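Long-range contacts in adenylyltransferase thiF (Escherichia coli, PDB 1ZUD), which catalyses the ATP-dependent adenylation of the C-terminal glycine of the sulfur carrier protein ThiS in thiamine diphosphate biosynthesis: residues G37-P42 and P192-M197; T54-D59 and T101-R106; D61-S66 and R81-V86; Q71-T76 and Q85-R90. All coordinates share one frame; numbering follows the deposited sequence. Where two conformers were deposited one is given.

Contact 1 (G37-P42 and P192-M197)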
loop_
_atom_site.group_PDB
_atom_site.type_symbol
_atom_site.label_atom_id
_atom_site.label_comp_id
_atom_site.label_asym_id
_atom_site.label_seq_id
_atom_site.Cartn_x
_atom_site.Cartn_y
_atom_site.Cartn_z
ATOM N N GLY C 37 11.586 -5.335 10.197
ATOM C CA GLY C 37 12.178 -5.293 8.867
ATOM C C GLY C 37 11.404 -4.464 7.879
ATOM O O GLY C 37 10.921 -3.393 8.218
ATOM N N GLY C 38 11.288 -4.937 6.639
ATOM C CA GLY C 38 10.555 -4.160 5.650
ATOM C C GLY C 38 9.071 -3.986 6.012
ATOM O O GLY C 38 8.404 -2.972 5.684
ATOM N N LEU C 39 8.502 -4.984 6.668
ATOM C CA LEU C 39 7.073 -4.871 7.011
ATOM C C LEU C 39 6.926 -4.100 8.321
ATOM O O LEU C 39 6.055 -3.237 8.508
ATOM C CB LEU C 39 6.469 -6.280 7.269
ATOM C CG LEU C 39 6.403 -7.222 6.073
ATOM C CD1 LEU C 39 5.996 -8.663 6.548
ATOM C CD2 LEU C 39 5.317 -6.637 5.099
ATOM N N GLY C 40 7.769 -4.489 9.256
ATOM C CA GLY C 40 7.655 -3.932 10.576
ATOM C C GLY C 40 8.034 -2.484 10.753
ATOM O O GLY C 40 7.391 -1.805 11.576
ATOM N N THR C 41 9.056 -2.013 10.037
ATOM C CA THR C 41 9.426 -0.613 10.275
ATOM C C THR C 41 8.309 0.377 9.848
ATOM O O THR C 41 7.993 1.262 10.622
ATOM C CB THR C 41 10.777 -0.258 9.610
ATOM O OG1 THR C 41 10.735 -0.564 8.222
ATOM C CG2 THR C 41 11.898 -1.044 10.255
ATOM N N PRO C 42 7.685 0.242 8.649
ATOM C CA PRO C 42 6.619 1.242 8.394
ATOM C C PRO C 42 5.425 1.012 9.309
ATOM O O PRO C 42 4.776 1.984 9.734
ATOM C CB PRO C 42 6.217 1.037 6.944
ATOM C CG PRO C 42 6.740 -0.321 6.621
ATOM C CD PRO C 42 7.901 -0.630 7.480
ATOM N N PRO C 192 9.211 -0.449 -1.806
ATOM C CA PRO C 192 7.818 -0.031 -1.646
ATOM C C PRO C 192 6.821 -1.176 -1.689
ATOM O O PRO C 192 5.710 -1.004 -1.274
ATOM C CB PRO C 192 7.588 0.937 -2.815
ATOM C CG PRO C 192 8.968 1.373 -3.258
ATOM C CD PRO C 192 9.875 0.219 -2.954
ATOM N N VAL C 193 7.174 -2.330 -2.209
ATOM C CA VAL C 193 6.171 -3.415 -2.159
ATOM C C VAL C 193 6.059 -3.948 -0.714
ATOM O O VAL C 193 4.962 -4.095 -0.160
ATOM C CB VAL C 193 6.541 -4.580 -3.116
ATOM C CG1 VAL C 193 5.533 -5.748 -2.912
ATOM C CG2 VAL C 193 6.505 -4.079 -4.581
ATOM N N VAL C 194 7.182 -4.252 -0.076
ATOM C CA VAL C 194 7.101 -4.753 1.290
ATOM C C VAL C 194 6.582 -3.591 2.168
ATOM O O VAL C 194 5.856 -3.789 3.156
ATOM C CB VAL C 194 8.478 -5.343 1.815
ATOM C CG1 VAL C 194 9.586 -4.272 1.876
ATOM C CG2 VAL C 194 8.275 -5.854 3.222
ATOM N N GLY C 195 6.942 -2.369 1.802
ATOM C CA GLY C 195 6.478 -1.199 2.553
ATOM C C GLY C 195 4.949 -1.049 2.485
ATOM O O GLY C 195 4.320 -0.753 3.518
ATOM N N VAL C 196 4.351 -1.243 1.310
ATOM C CA VAL C 196 2.920 -1.089 1.276
ATOM C C VAL C 196 2.215 -2.158 2.128
ATOM O O VAL C 196 1.236 -1.841 2.811
ATOM C CB VAL C 196 2.286 -1.120 -0.145
ATOM C CG1 VAL C 196 2.862 -0.010 -0.995
ATOM C CG2 VAL C 196 2.416 -2.438 -0.784
ATOM N N MET C 197 2.761 -3.369 2.163
ATOM C CA MET C 197 2.137 -4.442 2.970
ATOM C C MET C 197 2.230 -4.109 4.439
ATOM O O MET C 197 1.275 -4.294 5.190
ATOM C CB MET C 197 2.806 -5.804 2.685
ATOM C CG MET C 197 2.792 -6.196 1.188
ATOM S SD MET C 197 1.188 -6.024 0.303
ATOM C CE MET C 197 0.141 -7.201 1.335
#
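Val194 lays its two methyl groups over the backbone of Gly38, with CG2 3.5 Å from Gly38 C and CG1 3.9 Å from Gly38 CA. The backbone it covers belongs to the glycine-rich turn that leads from strand 30-34 into helix 40-50, where Gly37 and Gly40 fit the GxGxxG pattern of a Rossmann-type fold and Gly38 is an ATP-binding residue. A methyl group on Gly38 would point at helix 191-210 and run into Val194 CG1, so a residue with no side chain suits this place. With chi1 of Val194 at 63°, CG1 is wedged between the backbone N and the carbonyl carbon and CG2 lies opposite N; both reach Gly38. Shortening Val194 to an alanine would remove both methyls and would probably open a gap over the Gly38 peptide and beside the Leu39 branch. That branch, CD2 of Leu39, reaches the helix although its stem starts off alongside it: it lies against Val194 O as well as 3.6 Å from Val194 CG2 and 3.6 Å from Met197 CB. The Met197 chain, bent at chi2 and chi3, leads away from the turn, and its side chain touches Phe222. The backbone of Leu39 is hydrogen-bonded to ThiS, and Gly66 of the ThiS chain packs on Val194, consistent with the carrier's C-terminal tail lying beside this contact. Pro42 CG rests 4.0 Å from Gly195 O, over the helix backbone. Within the turn, Gly37 O accepts from both Thr41 N and Thr41 OG1, which approach from opposite faces of its plane, the hydroxyl at 2.8 Å.

Contact 2 (T54-D59 and T101-R106)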
loop_
_atom_site.group_PDB
_atom_site.type_symbol
_atom_site.label_atom_id
_atom_site.label_comp_id
_atom_site.label_asym_id
_atom_site.label_seq_id
_atom_site.Cartn_x
_atom_site.Cartn_y
_atom_site.Cartn_z
ATOM N N THR C 54 0.724 1.702 23.586
ATOM C CA THR C 54 1.904 0.876 23.866
ATOM C C THR C 54 2.282 0.039 22.647
ATOM O O THR C 54 1.456 -0.681 22.081
ATOM C CB THR C 54 1.681 -0.091 25.049
ATOM O OG1 THR C 54 1.241 0.650 26.184
ATOM C CG2 THR C 54 2.996 -0.808 25.421
ATOM N N LEU C 55 3.521 0.159 22.231
ATOM C CA LEU C 55 4.020 -0.652 21.129
ATOM C C LEU C 55 5.155 -1.493 21.656
ATOM O O LEU C 55 6.114 -0.971 22.255
ATOM C CB LEU C 55 4.595 0.185 19.972
ATOM C CG LEU C 55 3.685 1.069 19.176
ATOM C CD1 LEU C 55 4.544 1.823 18.131
ATOM C CD2 LEU C 55 2.611 0.192 18.492
ATOM N N VAL C 56 5.066 -2.792 21.424
ATOM C CA VAL C 56 6.135 -3.684 21.824
ATOM C C VAL C 56 6.821 -4.085 20.512
ATOM O O VAL C 56 6.171 -4.552 19.578
ATOM C CB VAL C 56 5.542 -4.888 22.656
ATOM C CG1 VAL C 56 6.672 -5.788 23.193
ATOM C CG2 VAL C 56 4.804 -4.325 23.914
ATOM N N LEU C 57 8.144 -3.889 20.446
ATOM C CA LEU C 57 8.903 -4.067 19.212
ATOM C C LEU C 57 9.896 -5.168 19.453
ATOM O O LEU C 57 10.832 -4.999 20.205
ATOM C CB LEU C 57 9.601 -2.720 18.883
ATOM C CG LEU C 57 8.708 -1.437 19.027
ATOM C CD1 LEU C 57 9.516 -0.198 19.461
ATOM C CD2 LEU C 57 8.020 -1.146 17.690
ATOM N N ALA C 58 9.705 -6.287 18.777
ATOM C CA ALA C 58 10.576 -7.447 18.983
ATOM C C ALA C 58 11.351 -7.776 17.703
ATOM O O ALA C 58 10.757 -7.891 16.613
ATOM C CB ALA C 58 9.681 -8.672 19.421
ATOM N N ASP C 59 12.670 -7.922 17.815
ATOM C CA ASP C 59 13.474 -8.324 16.653
ATOM C C ASP C 59 14.828 -8.780 17.206
ATOM O O ASP C 59 15.297 -8.237 18.197
ATOM C CB ASP C 59 13.663 -7.152 15.661
ATOM C CG ASP C 59 14.235 -7.602 14.263
ATOM O OD1 ASP C 59 13.465 -7.833 13.277
ATOM O OD2 ASP C 59 15.479 -7.724 14.148
ATOM N N THR C 101 8.273 -0.288 24.037
ATOM C CA THR C 101 9.039 -1.364 24.644
ATOM C C THR C 101 9.859 -2.186 23.648
ATOM O O THR C 101 9.323 -2.704 22.669
ATOM C CB THR C 101 8.057 -2.284 25.410
ATOM O OG1 THR C 101 7.405 -1.495 26.397
ATOM C CG2 THR C 101 8.764 -3.482 26.064
ATOM N N ALA C 102 11.153 -2.304 23.923
ATOM C CA ALA C 102 12.096 -3.033 23.061
ATOM C C ALA C 102 12.386 -4.412 23.541
ATOM O O ALA C 102 12.794 -4.571 24.679
ATOM C CB ALA C 102 13.474 -2.263 22.989
ATOM N N LEU C 103 12.200 -5.413 22.689
ATOM C CA LEU C 103 12.554 -6.813 23.044
ATOM C C LEU C 103 13.547 -7.292 21.979
ATOM O O LEU C 103 13.147 -7.632 20.834
ATOM C CB LEU C 103 11.331 -7.755 22.997
ATOM C CG LEU C 103 10.141 -7.322 23.866
ATOM C CD1 LEU C 103 9.000 -8.368 23.785
ATOM C CD2 LEU C 103 10.593 -7.222 25.311
ATOM N N GLN C 104 14.831 -7.312 22.321
ATOM C CA GLN C 104 15.832 -7.757 21.354
ATOM C C GLN C 104 15.904 -9.286 21.478
ATOM O O GLN C 104 16.770 -9.837 22.163
ATOM C CB GLN C 104 17.199 -7.146 21.654
ATOM C CG GLN C 104 18.265 -7.425 20.584
ATOM C CD GLN C 104 17.971 -6.780 19.224
ATOM O OE1 GLN C 104 17.175 -5.831 19.102
ATOM N NE2 GLN C 104 18.618 -7.296 18.198
ATOM N N GLN C 105 14.960 -9.973 20.861
ATOM C CA GLN C 105 14.999 -11.399 20.960
ATOM C C GLN C 105 14.129 -12.021 19.870
ATOM O O GLN C 105 13.369 -11.312 19.177
ATOM C CB GLN C 105 14.582 -11.812 22.402
ATOM C CG GLN C 105 13.124 -11.608 22.689
ATOM C CD GLN C 105 12.728 -11.946 24.117
ATOM O OE1 GLN C 105 12.640 -11.065 24.968
ATOM N NE2 GLN C 105 12.488 -13.231 24.382
ATOM N N ARG C 106 14.303 -13.330 19.678
ATOM C CA ARG C 106 13.528 -14.112 18.707
ATOM C C ARG C 106 12.503 -14.690 19.653
ATOM O O ARG C 106 12.799 -15.615 20.407
ATOM C CB ARG C 106 14.371 -15.244 18.089
ATOM C CG ARG C 106 13.593 -16.123 17.074
ATOM C CD ARG C 106 14.510 -17.144 16.399
ATOM N NE ARG C 106 13.821 -18.039 15.466
ATOM C CZ ARG C 106 13.063 -19.084 15.819
ATOM N NH1 ARG C 106 12.878 -19.387 17.102
ATOM N NH2 ARG C 106 12.498 -19.842 14.878
#
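Strands 54-58 and 101-103 run parallel, their axes 4.8 Å apart and inclined by 19°, with Val56, Leu57 and Ala58 paired to Thr101, Ala102 and Leu103. Four backbone bonds join them in the staggered parallel pattern: Thr101 N gives to Leu55 O, Leu57 N to Thr101 O at 2.8 Å, Leu103 N to Leu57 O, and Asp59 N to Leu103 O at 3.1 Å. On one face Leu103 leans across its neighbour, bringing CD1 to 3.5 Å from Val56 CG1, while its CB rests 4.0 Å from Ala58 CB. The branched Val56 suits an extended strand, and the small Ala58 lets Leu103 sit close to the backbone. Leu57 is on the face with Ala102, packed against Ala44 and Leu91 of the helices there. Beyond the paired residues Gln104, centre of an inverse gamma turn, carries its amide past Asp59 O without bonding to it; OE1 is instead engaged by Ser84 and NE2 by Asp61 O. Asp59 leaves the backbone away from 101-106, and Leu36 N and Asp61 N hold its two carboxylate oxygens. Main-chain bonding and apolar packing thus fix the strand end and leave the ATP-binding Asp59 against the glycine-rich turn, as in other Rossmann-type sites.

Contact 3 (D61-S66 and R81-V86)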
loop_
_atom_site.group_PDB
_atom_site.type_symbol
_atom_site.label_atom_id
_atom_site.label_comp_id
_atom_site.label_asym_id
_atom_site.label_seq_id
_atom_site.Cartn_x
_atom_site.Cartn_y
_atom_site.Cartn_z
ATOM N N ASP C 61 17.711 -8.924 15.203
ATOM C CA ASP C 61 18.811 -8.529 14.312
ATOM C C ASP C 61 19.473 -7.199 14.669
ATOM O O ASP C 61 18.970 -6.489 15.487
ATOM C CB ASP C 61 18.300 -8.404 12.883
ATOM C CG ASP C 61 17.957 -9.752 12.263
ATOM O OD1 ASP C 61 16.825 -9.896 11.744
ATOM O OD2 ASP C 61 18.824 -10.661 12.282
ATOM N N ASP C 62 20.612 -6.908 14.034
ATOM C CA ASP C 62 21.329 -5.634 14.167
ATOM C C ASP C 62 21.156 -4.955 12.780
ATOM O O ASP C 62 20.960 -5.625 11.771
ATOM C CB ASP C 62 22.843 -5.857 14.439
ATOM C CG ASP C 62 23.131 -6.340 15.891
ATOM O OD1 ASP C 62 22.351 -6.048 16.828
ATOM O OD2 ASP C 62 24.159 -7.019 16.106
ATOM N N VAL C 63 21.229 -3.637 12.713
ATOM C CA VAL C 63 21.082 -2.988 11.426
ATOM C C VAL C 63 22.268 -3.298 10.492
ATOM O O VAL C 63 23.432 -3.282 10.905
ATOM C CB VAL C 63 20.926 -1.463 11.613
ATOM C CG1 VAL C 63 20.783 -0.787 10.242
ATOM C CG2 VAL C 63 19.669 -1.179 12.568
ATOM N N HIS C 64 21.978 -3.571 9.221
ATOM C CA HIS C 64 23.040 -3.856 8.239
ATOM C C HIS C 64 22.823 -2.861 7.127
ATOM O O HIS C 64 21.687 -2.450 6.896
ATOM C CB HIS C 64 22.913 -5.287 7.707
ATOM C CG HIS C 64 22.974 -6.331 8.781
ATOM N ND1 HIS C 64 24.059 -6.473 9.622
ATOM C CD2 HIS C 64 22.055 -7.238 9.197
ATOM C CE1 HIS C 64 23.803 -7.416 10.514
ATOM N NE2 HIS C 64 22.593 -7.894 10.278
ATOM N N LEU C 65 23.880 -2.543 6.367
ATOM C CA LEU C 65 23.754 -1.559 5.303
ATOM C C LEU C 65 22.696 -1.954 4.269
ATOM O O LEU C 65 21.955 -1.102 3.786
ATOM C CB LEU C 65 25.127 -1.364 4.603
ATOM C CG LEU C 65 25.123 -0.604 3.284
ATOM C CD1 LEU C 65 24.613 0.862 3.530
ATOM C CD2 LEU C 65 26.548 -0.633 2.700
ATOM N N SER C 66 22.645 -3.240 3.918
ATOM C CA SER C 66 21.679 -3.690 2.908
ATOM C C SER C 66 20.199 -3.589 3.358
ATOM O O SER C 66 19.286 -3.724 2.549
ATOM C CB SER C 66 21.995 -5.120 2.485
ATOM O OG SER C 66 21.674 -5.988 3.543
ATOM N N ARG C 81 23.972 -1.598 15.150
ATOM C CA ARG C 81 23.272 -1.484 16.423
ATOM C C ARG C 81 22.011 -2.391 16.448
ATOM O O ARG C 81 21.455 -2.708 15.386
ATOM C CB ARG C 81 22.941 -0.015 16.643
ATOM C CG ARG C 81 24.203 0.921 16.646
ATOM C CD ARG C 81 23.728 2.396 16.912
ATOM N NE ARG C 81 22.934 2.493 18.160
ATOM C CZ ARG C 81 21.941 3.366 18.379
ATOM N NH1 ARG C 81 21.604 4.242 17.438
ATOM N NH2 ARG C 81 21.244 3.341 19.518
ATOM N N PRO C 82 21.563 -2.834 17.647
ATOM C CA PRO C 82 20.372 -3.720 17.785
ATOM C C PRO C 82 19.095 -3.067 17.229
ATOM O O PRO C 82 18.771 -1.960 17.614
ATOM C CB PRO C 82 20.261 -3.953 19.303
ATOM C CG PRO C 82 21.691 -3.538 19.846
ATOM C CD PRO C 82 22.100 -2.417 18.967
ATOM N N LYS C 83 18.350 -3.786 16.370
ATOM C CA LYS C 83 17.166 -3.210 15.755
ATOM C C LYS C 83 16.072 -2.746 16.688
ATOM O O LYS C 83 15.482 -1.678 16.460
ATOM C CB LYS C 83 16.564 -4.147 14.698
ATOM C CG LYS C 83 17.238 -4.032 13.348
ATOM C CD LYS C 83 16.538 -4.885 12.293
ATOM C CE LYS C 83 17.454 -5.014 11.101
ATOM N NZ LYS C 83 16.919 -5.913 10.030
ATOM N N SER C 84 15.765 -3.527 17.724
ATOM C CA SER C 84 14.683 -3.106 18.629
ATOM C C SER C 84 15.065 -1.844 19.429
ATOM O O SER C 84 14.228 -0.962 19.682
ATOM C CB SER C 84 14.258 -4.276 19.554
ATOM O OG SER C 84 15.198 -4.509 20.580
ATOM N N GLN C 85 16.339 -1.725 19.781
ATOM C CA GLN C 85 16.797 -0.549 20.533
ATOM C C GLN C 85 16.758 0.702 19.671
ATOM O O GLN C 85 16.285 1.760 20.112
ATOM C CB GLN C 85 18.218 -0.787 21.049
ATOM C CG GLN C 85 18.967 0.472 21.560
ATOM C CD GLN C 85 20.444 0.167 21.908
ATOM O OE1 GLN C 85 21.354 0.921 21.538
ATOM N NE2 GLN C 85 20.675 -0.936 22.614
ATOM N N VAL C 86 17.309 0.597 18.457
ATOM C CA VAL C 86 17.327 1.695 17.493
ATOM C C VAL C 86 15.883 2.136 17.182
ATOM O O VAL C 86 15.586 3.326 17.116
ATOM C CB VAL C 86 18.026 1.242 16.140
ATOM C CG1 VAL C 86 17.794 2.260 15.045
ATOM C CG2 VAL C 86 19.547 1.027 16.359
HETATM O O HOH W 1 15.091 -7.684 10.925
#
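Lys83 runs fully extended beyond CG, with chi2, chi3 and chi4 all near 180°, and this straight chain carries its ammonium along Asp61, whose CG lies anti to the carbonyl carbon (chi1 -70°). In this Rossmann-type domain Lys83, at the start of helix 83-94, binds ATP; Asp61, which follows strand 54-58, lies beside the site, close to the ATP-binding Asp59. Two backbone bonds fasten the loop to the helix start, Lys83 N to Asp61 O at 2.9 Å and Val63 N to Arg81 O at 2.8 Å, forming a single bridge that brackets Asp62 and Pro82. Pro82, which has no N-H, suits the N-cap position, and its O accepts from Val86 N in the first turn. Over the lysine stem, Asp61 CB touches CE while Val63 CG2 lies 3.8 Å from Lys83 CG, so aliphatic carbons support the methylenes and the charge is left at the end. There NZ is hydrogen-bonded to Gln71 OE1; Asp61 OD1, 4.3 Å from Lys83 NZ, is beyond a direct salt bridge. Arg81 folds back along the first turn of the helix. Val86 CG2 sits 3.9 Å above the centre of the Arg81 guanidinium plane, NH2 gives a nearly in-plane bond to Gln85 OE1, Gln89 OE1 also bonds NH2, and Asp78 OD1 forms a salt bridge with NH1. These partners fix the rotation of the guanidinium. Between the lysine and the aspartate a water closes the gap, donating to Asp61 OD1 at 2.9 Å and accepting from Lys83 NZ at 2.7 Å.

Contact 4 (Q71-T76 and Q85-R90)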
loop_
_atom_site.group_PDB
_atom_site.type_symbol
_atom_site.label_atom_id
_atom_site.label_comp_id
_atom_site.label_asym_id
_atom_site.label_seq_id
_atom_site.Cartn_x
_atom_site.Cartn_y
_atom_site.Cartn_z
ATOM N N GLN C 71 14.089 -0.715 4.980
ATOM C CA GLN C 71 13.750 -0.554 6.403
ATOM C C GLN C 71 13.984 0.906 6.754
ATOM O O GLN C 71 15.037 1.257 7.323
ATOM C CB GLN C 71 14.623 -1.505 7.203
ATOM C CG GLN C 71 14.301 -2.989 6.761
ATOM C CD GLN C 71 15.175 -4.042 7.377
ATOM O OE1 GLN C 71 15.790 -3.833 8.422
ATOM N NE2 GLN C 71 15.182 -5.223 6.764
ATOM N N ILE C 72 12.972 1.708 6.410
ATOM C CA ILE C 72 12.918 3.175 6.490
ATOM C C ILE C 72 13.026 3.881 7.814
ATOM O O ILE C 72 13.096 5.115 7.858
ATOM C CB ILE C 72 11.639 3.714 5.800
ATOM C CG1 ILE C 72 10.404 3.304 6.614
ATOM C CG2 ILE C 72 11.564 3.204 4.361
ATOM C CD1 ILE C 72 9.097 3.697 5.975
ATOM N N LEU C 73 13.026 3.124 8.894
ATOM C CA LEU C 73 13.146 3.694 10.214
ATOM C C LEU C 73 14.625 3.889 10.577
ATOM O O LEU C 73 14.931 4.703 11.429
ATOM C CB LEU C 73 12.502 2.743 11.221
ATOM C CG LEU C 73 12.356 3.087 12.694
ATOM C CD1 LEU C 73 11.562 4.431 12.721
ATOM C CD2 LEU C 73 11.562 1.935 13.488
ATOM N N PHE C 74 15.523 3.157 9.914
ATOM C CA PHE C 74 16.956 3.164 10.223
ATOM C C PHE C 74 17.835 4.085 9.354
ATOM O O PHE C 74 17.406 4.534 8.324
ATOM C CB PHE C 74 17.473 1.725 10.118
ATOM C CG PHE C 74 16.600 0.728 10.833
ATOM C CD1 PHE C 74 16.216 -0.441 10.225
ATOM C CD2 PHE C 74 16.187 0.975 12.153
ATOM C CE1 PHE C 74 15.419 -1.374 10.923
ATOM C CE2 PHE C 74 15.409 0.064 12.853
ATOM C CZ PHE C 74 15.027 -1.116 12.225
ATOM N N THR C 75 19.054 4.381 9.787
ATOM C CA THR C 75 19.915 5.215 8.962
ATOM C C THR C 75 21.322 4.633 8.949
ATOM O O THR C 75 21.632 3.638 9.627
ATOM C CB THR C 75 19.996 6.672 9.476
ATOM O OG1 THR C 75 20.710 6.698 10.705
ATOM C CG2 THR C 75 18.617 7.261 9.688
ATOM N N THR C 76 22.188 5.245 8.158
ATOM C CA THR C 76 23.546 4.762 8.065
ATOM C C THR C 76 24.220 4.826 9.434
ATOM O O THR C 76 25.071 4.000 9.738
ATOM C CB THR C 76 24.347 5.594 6.986
ATOM O OG1 THR C 76 23.855 5.267 5.686
ATOM C CG2 THR C 76 25.807 5.241 6.974
ATOM N N GLN C 85 16.339 -1.725 19.781
ATOM C CA GLN C 85 16.797 -0.549 20.533
ATOM C C GLN C 85 16.758 0.702 19.671
ATOM O O GLN C 85 16.285 1.760 20.112
ATOM C CB GLN C 85 18.218 -0.787 21.049
ATOM C CG GLN C 85 18.967 0.472 21.560
ATOM C CD GLN C 85 20.444 0.167 21.908
ATOM O OE1 GLN C 85 21.354 0.921 21.538
ATOM N NE2 GLN C 85 20.675 -0.936 22.614
ATOM N N VAL C 86 17.309 0.597 18.457
ATOM C CA VAL C 86 17.327 1.695 17.493
ATOM C C VAL C 86 15.883 2.136 17.182
ATOM O O VAL C 86 15.586 3.326 17.116
ATOM C CB VAL C 86 18.026 1.242 16.140
ATOM C CG1 VAL C 86 17.794 2.260 15.045
ATOM C CG2 VAL C 86 19.547 1.027 16.359
ATOM N N SER C 87 15.000 1.164 16.959
ATOM C CA SER C 87 13.584 1.423 16.654
ATOM C C SER C 87 12.919 2.171 17.810
ATOM O O SER C 87 12.215 3.157 17.594
ATOM C CB SER C 87 12.824 0.084 16.420
ATOM O OG SER C 87 13.258 -0.576 15.219
ATOM N N GLN C 88 13.143 1.697 19.036
ATOM C CA GLN C 88 12.572 2.353 20.228
ATOM C C GLN C 88 13.100 3.793 20.284
ATOM O O GLN C 88 12.318 4.726 20.489
ATOM C CB GLN C 88 12.995 1.567 21.500
ATOM C CG GLN C 88 12.627 2.152 22.899
ATOM C CD GLN C 88 13.196 1.296 24.039
ATOM O OE1 GLN C 88 14.402 1.010 24.085
ATOM N NE2 GLN C 88 12.327 0.864 24.952
ATOM N N GLN C 89 14.391 3.997 20.014
ATOM C CA GLN C 89 14.930 5.365 20.090
ATOM C C GLN C 89 14.407 6.286 18.989
ATOM O O GLN C 89 14.053 7.434 19.220
ATOM C CB GLN C 89 16.471 5.301 20.044
ATOM C CG GLN C 89 17.003 4.605 21.269
ATOM C CD GLN C 89 18.515 4.477 21.296
ATOM O OE1 GLN C 89 19.198 4.763 20.308
ATOM N NE2 GLN C 89 19.043 4.023 22.428
ATOM N N ARG C 90 14.366 5.777 17.762
ATOM C CA ARG C 90 13.863 6.599 16.678
ATOM C C ARG C 90 12.365 6.919 16.831
ATOM O O ARG C 90 11.922 8.041 16.560
ATOM C CB ARG C 90 14.130 5.908 15.355
ATOM C CG ARG C 90 15.616 5.962 14.982
ATOM C CD ARG C 90 16.176 7.363 15.315
ATOM N NE ARG C 90 17.559 7.590 14.897
ATOM C CZ ARG C 90 18.014 7.345 13.673
ATOM N NH1 ARG C 90 17.193 6.862 12.746
ATOM N NH2 ARG C 90 19.288 7.583 13.380
#
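This is a buried loop-on-helix contact, in which Leu73, Phe74 and Thr75 lie against Val86, Ser87 and Arg90 of helix 83-94, with helix 40-50 behind the loop. A type I turn from Gln71 to Phe74 presents the two hydrophobic side chains. Leu73, its CG anti to the backbone N (chi1 -175°), extends CD2 to 3.7 Å from Ser87 CB and CD1 to 4.0 Å from Arg90 CB. The Phe74 ring meets Val86 CG1 through CD2 at 3.5 Å and offers its edge to the Ser87 hydroxyl, with CE2 3.3 Å from OG. A serine fits here because it is small and its hydroxyl is already bonded back to Lys83 O. Arg90, bent at chi2, crosses Thr75 at about a right angle; NH2 gives a bond of 3.2 Å to Thr75 OG1, nearly in the guanidinium plane, with an N-H...O angle of 166°. Glu77 also bonds that hydroxyl. Replacing Arg90 with a leucine would take away this donor, and Thr75 OG1 would probably lose its tie to the helix. This loop, between strand 54-58 and helix 83-94, lies beside the ATP-binding Lys83 in the Rossmann-type ThiF domain.

From the N terminus, the chain passes the glycine-rich turn at 37-42, whose partner comes only at 192-197, so contact 1 closes the widest loop and encloses the other three. Contact 2 is nested inside it, pairing strand 54-58 with edge strand 99-103. Within that loop contact 3 joins 61-66 to the start of helix 83-94, and contact 4, from 71-76, begins inside the loop of contact 3 and ends one turn further along the same helix. Contacts 3 and 4 are thus staggered, sharing Gln85 and Val86; both are nested in contact 2, and all three in contact 1. Gln104 bridges contacts 2 and 3, Gln71 contacts 3 and 4, and Thr41 packs contact 1 against contact 4.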